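Long-range contacts in cryptochrome DASH, chloroplastic/mitochondrial (Arabidopsis thaliana, PDB 2IJG), which repairs cyclobutane pyrimidine dimers in single-stranded DNA as an FAD-dependent photolyase, also binds methenyltetrahydrofolate, and may serve as a photoreceptor: residues A142-C147 with L172-T177; F47-R52 with L293-I298. One frame throughout, in Å; residues are numbered along the deposited sequence.

Interaction 1: residues A142-C147 with L172-T177; sequences AHKETC and LIWGST. With MHF (5,10-methenyl-6,7,8-trihydrofolic acid), chain C.
With CG trans to its main-chain nitrogen (chi1 179°) and a bend at the next bond (chi2 82°), the side chain of Lys144 is laid across two residues of 172-177 before its ammonium group turns away. Its CB rests against CD1 of Trp174 at 3.8 Å, and its CD meets CD1 of Leu172, also at 3.8 Å. The aliphatic part thus packs on both side chains, while NZ donates a hydrogen bond to Glu145 O at 2.7 Å and forms a salt bridge with Glu154.

The backbones pair as parallel strands. Ile173 N donates to Ala142 O at 2.9 Å in a nearly straight bond lying in the carbonyl plane, and Lys144 N donates to Ile173 O at 3.0 Å, approaching well above the plane of that carbonyl. Strands 137-143 and 169-173 are joined by helix 148-163 in a beta-alpha-beta crossover, and 169-173 closes one margin of the five-stranded parallel sheet of the photolyase alpha/beta domain.

On the sheet face shared with Ile173, the imidazole of His143 carries its CD2 to within 3.0 Å of Gly175 O. NE2 is also near that oxygen, but the angle is too poor for a hydrogen bond; the polar partner of the ring is Asp50, bonded to ND1. Farther along, Trp174 lies nearly parallel to the ring of Phe335 in helix 318-340. Cys147, at the N-cap of helix 148-163, packs its CB 3.6 Å from O4 of the bound methenyltetrahydrofolate, which is hydrogen-bonded to Glu149 N and Glu418 OE2.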
loop_
_atom_site.group_PDB
_atom_site.type_symbol
_atom_site.label_atom_id
_atom_site.label_comp_id
_atom_site.label_asym_id
_atom_site.label_seq_id
_atom_site.Cartn_x
_atom_site.Cartn_y
_atom_site.Cartn_z
ATOM N N ALA A 142 7.480 -9.256 15.354
ATOM C CA ALA A 142 7.097 -8.237 14.379
ATOM C C ALA A 142 7.579 -8.694 13.013
ATOM O O ALA A 142 8.410 -9.597 12.920
ATOM C CB ALA A 142 7.739 -6.894 14.732
ATOM N N HIS A 143 7.059 -8.079 11.955
ATOM C CA HIS A 143 7.482 -8.442 10.609
ATOM C C HIS A 143 8.739 -7.681 10.210
ATOM O O HIS A 143 8.959 -6.543 10.631
ATOM C CB HIS A 143 6.374 -8.164 9.587
ATOM C CG HIS A 143 5.344 -9.248 9.496
ATOM N ND1 HIS A 143 4.125 -9.175 10.135
ATOM C CD2 HIS A 143 5.356 -10.433 8.841
ATOM C CE1 HIS A 143 3.429 -10.268 9.877
ATOM N NE2 HIS A 143 4.153 -11.048 9.093
ATOM N N LYS A 144 9.564 -8.330 9.398
ATOM C CA LYS A 144 10.802 -7.748 8.904
ATOM C C LYS A 144 10.483 -6.771 7.773
ATOM O O LYS A 144 9.677 -7.076 6.895
ATOM C CB LYS A 144 11.713 -8.857 8.367
ATOM C CG LYS A 144 13.045 -8.378 7.801
ATOM C CD LYS A 144 14.067 -8.148 8.902
ATOM C CE LYS A 144 15.367 -7.582 8.349
ATOM N NZ LYS A 144 15.158 -6.214 7.798
ATOM N N GLU A 145 11.104 -5.596 7.806
ATOM C CA GLU A 145 10.905 -4.595 6.763
ATOM C C GLU A 145 12.159 -4.582 5.888
ATOM O O GLU A 145 13.149 -5.233 6.224
ATOM C CB GLU A 145 10.663 -3.223 7.384
ATOM C CG GLU A 145 9.283 -3.077 7.998
ATOM C CD GLU A 145 8.201 -3.039 6.942
ATOM O OE1 GLU A 145 7.005 -2.992 7.308
ATOM O OE2 GLU A 145 8.555 -3.051 5.743
ATOM N N THR A 146 12.133 -3.848 4.779
ATOM C CA THR A 146 13.287 -3.833 3.879
ATOM C C THR A 146 13.998 -2.508 3.616
ATOM O O THR A 146 15.205 -2.497 3.385
ATOM C CB THR A 146 12.915 -4.434 2.515
ATOM O OG1 THR A 146 11.804 -3.717 1.966
ATOM C CG2 THR A 146 12.548 -5.903 2.662
ATOM N N CYS A 147 13.277 -1.393 3.635
ATOM C CA CYS A 147 13.921 -0.110 3.366
ATOM C C CYS A 147 14.653 0.452 4.579
ATOM O O CYS A 147 14.288 0.180 5.722
ATOM C CB CYS A 147 12.894 0.876 2.812
ATOM S SG CYS A 147 12.221 0.276 1.238
ATOM N N LEU A 172 12.180 -10.991 14.231
ATOM C CA LEU A 172 11.610 -10.447 13.003
ATOM C C LEU A 172 11.256 -11.561 12.033
ATOM O O LEU A 172 12.121 -12.308 11.577
ATOM C CB LEU A 172 12.590 -9.466 12.359
ATOM C CG LEU A 172 12.974 -8.288 13.264
ATOM C CD1 LEU A 172 14.069 -7.460 12.610
ATOM C CD2 LEU A 172 11.741 -7.436 13.544
ATOM N N ILE A 173 9.971 -11.664 11.722
ATOM C CA ILE A 173 9.475 -12.691 10.823
ATOM C C ILE A 173 9.196 -12.139 9.434
ATOM O O ILE A 173 8.517 -11.123 9.272
ATOM C CB ILE A 173 8.185 -13.343 11.399
ATOM C CG1 ILE A 173 8.551 -14.405 12.447
ATOM C CG2 ILE A 173 7.393 -14.020 10.294
ATOM C CD1 ILE A 173 9.548 -13.964 13.498
ATOM N N TRP A 174 9.730 -12.808 8.422
ATOM C CA TRP A 174 9.500 -12.353 7.068
ATOM C C TRP A 174 8.096 -12.776 6.683
ATOM O O TRP A 174 7.651 -13.867 7.034
ATOM C CB TRP A 174 10.507 -12.965 6.104
ATOM C CG TRP A 174 10.910 -11.989 5.055
ATOM C CD1 TRP A 174 11.834 -10.984 5.173
ATOM C CD2 TRP A 174 10.338 -11.858 3.760
ATOM N NE1 TRP A 174 11.867 -10.232 4.026
ATOM C CE2 TRP A 174 10.958 -10.745 3.141
ATOM C CE3 TRP A 174 9.361 -12.567 3.061
ATOM C CZ2 TRP A 174 10.629 -10.330 1.858
ATOM C CZ3 TRP A 174 9.036 -12.158 1.793
ATOM C CH2 TRP A 174 9.668 -11.046 1.198
ATOM N N GLY A 175 7.388 -11.909 5.975
ATOM C CA GLY A 175 6.041 -12.255 5.580
ATOM C C GLY A 175 5.248 -11.051 5.134
ATOM O O GLY A 175 4.581 -10.400 5.939
ATOM N N SER A 176 5.327 -10.750 3.848
ATOM C CA SER A 176 4.607 -9.624 3.281
ATOM C C SER A 176 4.448 -9.847 1.786
ATOM O O SER A 176 3.729 -9.113 1.120
ATOM C CB SER A 176 5.369 -8.318 3.538
ATOM O OG SER A 176 6.688 -8.379 3.013
ATOM N N THR A 177 5.107 -10.884 1.273
ATOM C CA THR A 177 5.058 -11.201 -0.152
ATOM C C THR A 177 4.333 -12.505 -0.470
ATOM O O THR A 177 4.148 -13.348 0.405
ATOM C CB THR A 177 6.473 -11.318 -0.727
ATOM O OG1 THR A 177 7.180 -12.342 -0.021
ATOM C CG2 THR A 177 7.220 -9.999 -0.593
HETATM N N1 MHF C . 9.706 5.619 2.967
HETATM C C2 MHF C . 9.841 4.470 3.715
HETATM N NA2 MHF C . 8.722 3.787 4.097
HETATM N N3 MHF C . 11.044 4.012 4.076
HETATM C C4 MHF C . 12.189 4.669 3.727
HETATM O O4 MHF C . 13.288 4.224 4.080
HETATM C C4A MHF C . 12.095 5.876 2.959
HETATM N N5 MHF C . 13.205 6.660 2.559
HETATM C C6 MHF C . 13.053 8.093 2.124
HETATM C C7 MHF C . 11.884 8.109 1.113
HETATM N N8 MHF C . 10.708 7.503 1.815
HETATM C C8A MHF C . 10.825 6.338 2.575
HETATM C C9 MHF C . 14.408 8.518 1.530
HETATM N N10 MHF C . 15.163 7.243 1.450
HETATM C C11 MHF C . 14.647 6.409 2.564
HETATM C C12 MHF C . 19.428 7.771 1.671
HETATM C C13 MHF C . 18.641 8.446 0.686
HETATM C C14 MHF C . 17.257 8.278 0.640
HETATM C C15 MHF C . 16.596 7.434 1.575
HETATM C C16 MHF C . 17.389 6.761 2.586
HETATM C C17 MHF C . 18.787 6.930 2.634
HETATM C C MHF C . 20.903 7.941 1.652
HETATM O O MHF C . 21.410 8.651 0.801
HETATM N N MHF C . 21.706 7.306 2.541
HETATM C CA MHF C . 23.168 7.489 2.428
HETATM C CB MHF C . 23.819 7.864 3.760
HETATM C CG MHF C . 23.186 9.176 4.264
HETATM C CD MHF C . 23.796 9.631 5.562
HETATM O OE1 MHF C . 24.679 8.989 6.089
HETATM O OE2 MHF C . 23.353 10.768 6.141
HETATM C CT MHF C . 23.765 6.212 1.849
HETATM O O1 MHF C . 23.083 5.221 1.714
HETATM O O2 MHF C . 25.046 6.192 1.451
#

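Interaction 2: residues F47-R52 with L293-I298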
loop_
_atom_site.group_PDB
_atom_site.type_symbol
_atom_site.label_atom_id
_atom_site.label_comp_id
_atom_site.label_asym_id
_atom_site.label_seq_id
_atom_site.Cartn_x
_atom_site.Cartn_y
_atom_site.Cartn_z
ATOM N N PHE A 47 3.130 -4.390 15.953
ATOM C CA PHE A 47 2.555 -4.379 14.608
ATOM C C PHE A 47 3.242 -3.705 13.407
ATOM O O PHE A 47 3.791 -4.400 12.561
ATOM C CB PHE A 47 1.090 -3.946 14.692
ATOM C CG PHE A 47 0.158 -5.083 15.021
ATOM C CD1 PHE A 47 -0.141 -5.402 16.344
ATOM C CD2 PHE A 47 -0.364 -5.879 14.003
ATOM C CE1 PHE A 47 -0.945 -6.496 16.646
ATOM C CE2 PHE A 47 -1.169 -6.977 14.294
ATOM C CZ PHE A 47 -1.461 -7.287 15.620
ATOM N N ARG A 48 3.193 -2.390 13.276
ATOM C CA ARG A 48 3.863 -1.735 12.138
ATOM C C ARG A 48 3.561 -2.294 10.722
ATOM O O ARG A 48 4.275 -3.159 10.231
ATOM C CB ARG A 48 5.396 -1.754 12.364
ATOM C CG ARG A 48 6.067 -3.110 12.114
ATOM C CD ARG A 48 7.518 -3.217 12.591
ATOM N NE ARG A 48 8.418 -2.240 11.986
ATOM C CZ ARG A 48 9.566 -2.546 11.383
ATOM N NH1 ARG A 48 9.960 -3.809 11.284
ATOM N NH2 ARG A 48 10.342 -1.580 10.911
ATOM N N ASN A 49 2.517 -1.798 10.064
ATOM C CA ASN A 49 2.155 -2.226 8.692
ATOM C C ASN A 49 1.740 -3.665 8.362
ATOM O O ASN A 49 1.888 -4.120 7.220
ATOM C CB ASN A 49 3.249 -1.803 7.704
ATOM C CG ASN A 49 3.242 -0.312 7.446
ATOM O OD1 ASN A 49 2.237 0.246 7.005
ATOM N ND2 ASN A 49 4.357 0.345 7.727
ATOM N N ASP A 50 1.206 -4.372 9.348
ATOM C CA ASP A 50 0.727 -5.739 9.156
ATOM C C ASP A 50 -0.492 -5.797 10.068
ATOM O O ASP A 50 -0.668 -6.729 10.857
ATOM C CB ASP A 50 1.803 -6.755 9.577
ATOM C CG ASP A 50 2.292 -6.543 11.002
ATOM O OD1 ASP A 50 2.025 -5.463 11.569
ATOM O OD2 ASP A 50 2.953 -7.453 11.549
ATOM N N LEU A 51 -1.323 -4.766 9.923
ATOM C CA LEU A 51 -2.529 -4.553 10.718
ATOM C C LEU A 51 -3.665 -5.504 10.381
ATOM O O LEU A 51 -4.692 -5.105 9.825
ATOM C CB LEU A 51 -2.985 -3.103 10.546
ATOM C CG LEU A 51 -1.824 -2.098 10.605
ATOM C CD1 LEU A 51 -2.357 -0.673 10.498
ATOM C CD2 LEU A 51 -1.048 -2.285 11.902
ATOM N N ARG A 52 -3.484 -6.762 10.754
ATOM C CA ARG A 52 -4.473 -7.780 10.474
ATOM C C ARG A 52 -4.235 -8.997 11.358
ATOM O O ARG A 52 -3.147 -9.174 11.910
ATOM C CB ARG A 52 -4.400 -8.148 8.983
ATOM C CG ARG A 52 -4.324 -9.637 8.645
ATOM C CD ARG A 52 -2.889 -10.137 8.470
ATOM N NE ARG A 52 -2.113 -9.291 7.568
ATOM C CZ ARG A 52 -0.927 -9.608 7.048
ATOM N NH1 ARG A 52 -0.351 -10.773 7.315
ATOM N NH2 ARG A 52 -0.293 -8.729 6.286
ATOM N N LEU A 293 -3.347 -3.696 1.091
ATOM C CA LEU A 293 -2.116 -4.472 1.002
ATOM C C LEU A 293 -0.955 -3.669 1.593
ATOM O O LEU A 293 -0.071 -4.226 2.248
ATOM C CB LEU A 293 -1.826 -4.855 -0.456
ATOM C CG LEU A 293 -2.616 -6.077 -0.948
ATOM C CD1 LEU A 293 -2.617 -6.149 -2.464
ATOM C CD2 LEU A 293 -2.006 -7.346 -0.342
ATOM N N ALA A 294 -0.980 -2.352 1.387
ATOM C CA ALA A 294 0.076 -1.477 1.896
ATOM C C ALA A 294 0.170 -1.511 3.420
ATOM O O ALA A 294 1.270 -1.571 3.973
ATOM C CB ALA A 294 -0.151 -0.035 1.411
ATOM N N PHE A 295 -0.971 -1.475 4.101
ATOM C CA PHE A 295 -0.970 -1.514 5.560
ATOM C C PHE A 295 -1.025 -2.947 6.098
ATOM O O PHE A 295 -1.136 -3.163 7.302
ATOM C CB PHE A 295 -2.148 -0.711 6.133
ATOM C CG PHE A 295 -1.946 0.783 6.093
ATOM C CD1 PHE A 295 -2.359 1.528 4.997
ATOM C CD2 PHE A 295 -1.331 1.440 7.154
ATOM C CE1 PHE A 295 -2.167 2.917 4.957
ATOM C CE2 PHE A 295 -1.134 2.820 7.124
ATOM C CZ PHE A 295 -1.555 3.559 6.019
ATOM N N GLY A 296 -0.946 -3.919 5.199
ATOM C CA GLY A 296 -0.989 -5.308 5.615
ATOM C C GLY A 296 -2.314 -5.724 6.231
ATOM O O GLY A 296 -2.351 -6.627 7.070
ATOM N N CYS A 297 -3.401 -5.067 5.824
ATOM C CA CYS A 297 -4.729 -5.396 6.337
ATOM C C CYS A 297 -5.169 -6.731 5.749
ATOM O O CYS A 297 -5.993 -7.438 6.327
ATOM C CB CYS A 297 -5.733 -4.301 5.971
ATOM S SG CYS A 297 -5.456 -2.760 6.867
ATOM N N ILE A 298 -4.629 -7.047 4.579
ATOM C CA ILE A 298 -4.896 -8.312 3.908
ATOM C C ILE A 298 -3.554 -8.758 3.350
ATOM O O ILE A 298 -2.668 -7.932 3.128
ATOM C CB ILE A 298 -5.906 -8.176 2.741
ATOM C CG1 ILE A 298 -5.392 -7.172 1.707
ATOM C CG2 ILE A 298 -7.280 -7.784 3.282
ATOM C CD1 ILE A 298 -6.317 -7.004 0.518
#
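Two nitrogens of Arg52 converge on a single acceptor, the carbonyl oxygen of Gly296. NE makes the main bond at 2.7 Å, with the oxygen close to the guanidinium plane, and NH2 adds a weak one to Gly296 O at 3.0 Å. The backbone already sets Arg52 CB beside Cys297 O; the bends at chi2 (-94°) and chi3 (-50°) then bring the guanidinium edge round to Gly296. Next to this, Leu51 N donates to Phe295 O at 3.1 Å, in the plane of that carbonyl, and two consecutive carbonyls of 293-298 are thereby gripped by two consecutive residues of 47-52.

The side chains of Leu51 and Phe295 run alongside each other in the same direction, CD1 of the leucine lying 4.1 Å from CD2 of the phenylalanine. The Asn49 side chain passes that of Phe295 at a slant, its OD1 3.8 Å from Phe295 CD2, the amide plane turned 44° from the ring.

Both backbones turn here. Helix 290-294 ends in a Schellman motif, in which Gly296, with positive phi, is the C-prime residue: Gly296 N returns to Leu293 O at 3.1 Å and Cys297 N to Trp292 O. On the other segment, Leu51 is the centre of an inverse gamma turn closed by Arg52 N on Asp50 O at 2.8 Å. The contact joins the loop after strand 42-46 of the alpha/beta domain to the helical, FAD-carrying part of the chain.

Farther out, helix 93-112 supplies Phe98, whose ring meets that of Phe295, and Cys102, which touches both Leu51 and Cys297. On the helical side, Leu293 contacts the FAD itself.

How the interactions relate
Interaction 2 joins parts of the chain 241 residues apart, and interaction 1 is nested within the loop it closes. Their centres lie 11 Å apart, and they touch directly: His143 ND1 and Asp50 OD2 are 2.5 Å apart in a probable hydrogen bond, while Arg48 NH1 lies 3.0 Å from His143 O, where the bond is weak. Glu154 ties them further through salt bridges to both Lys144 and Arg48. Each contact comes near a cofactor. Interaction 1 reaches the folate through Cys147. In interaction 2, the side chain of Asn49 is about 7 Å from the bound folate (MHF), and the side chain of Ala294 is about 5 Å from the FAD, both between nearest atoms.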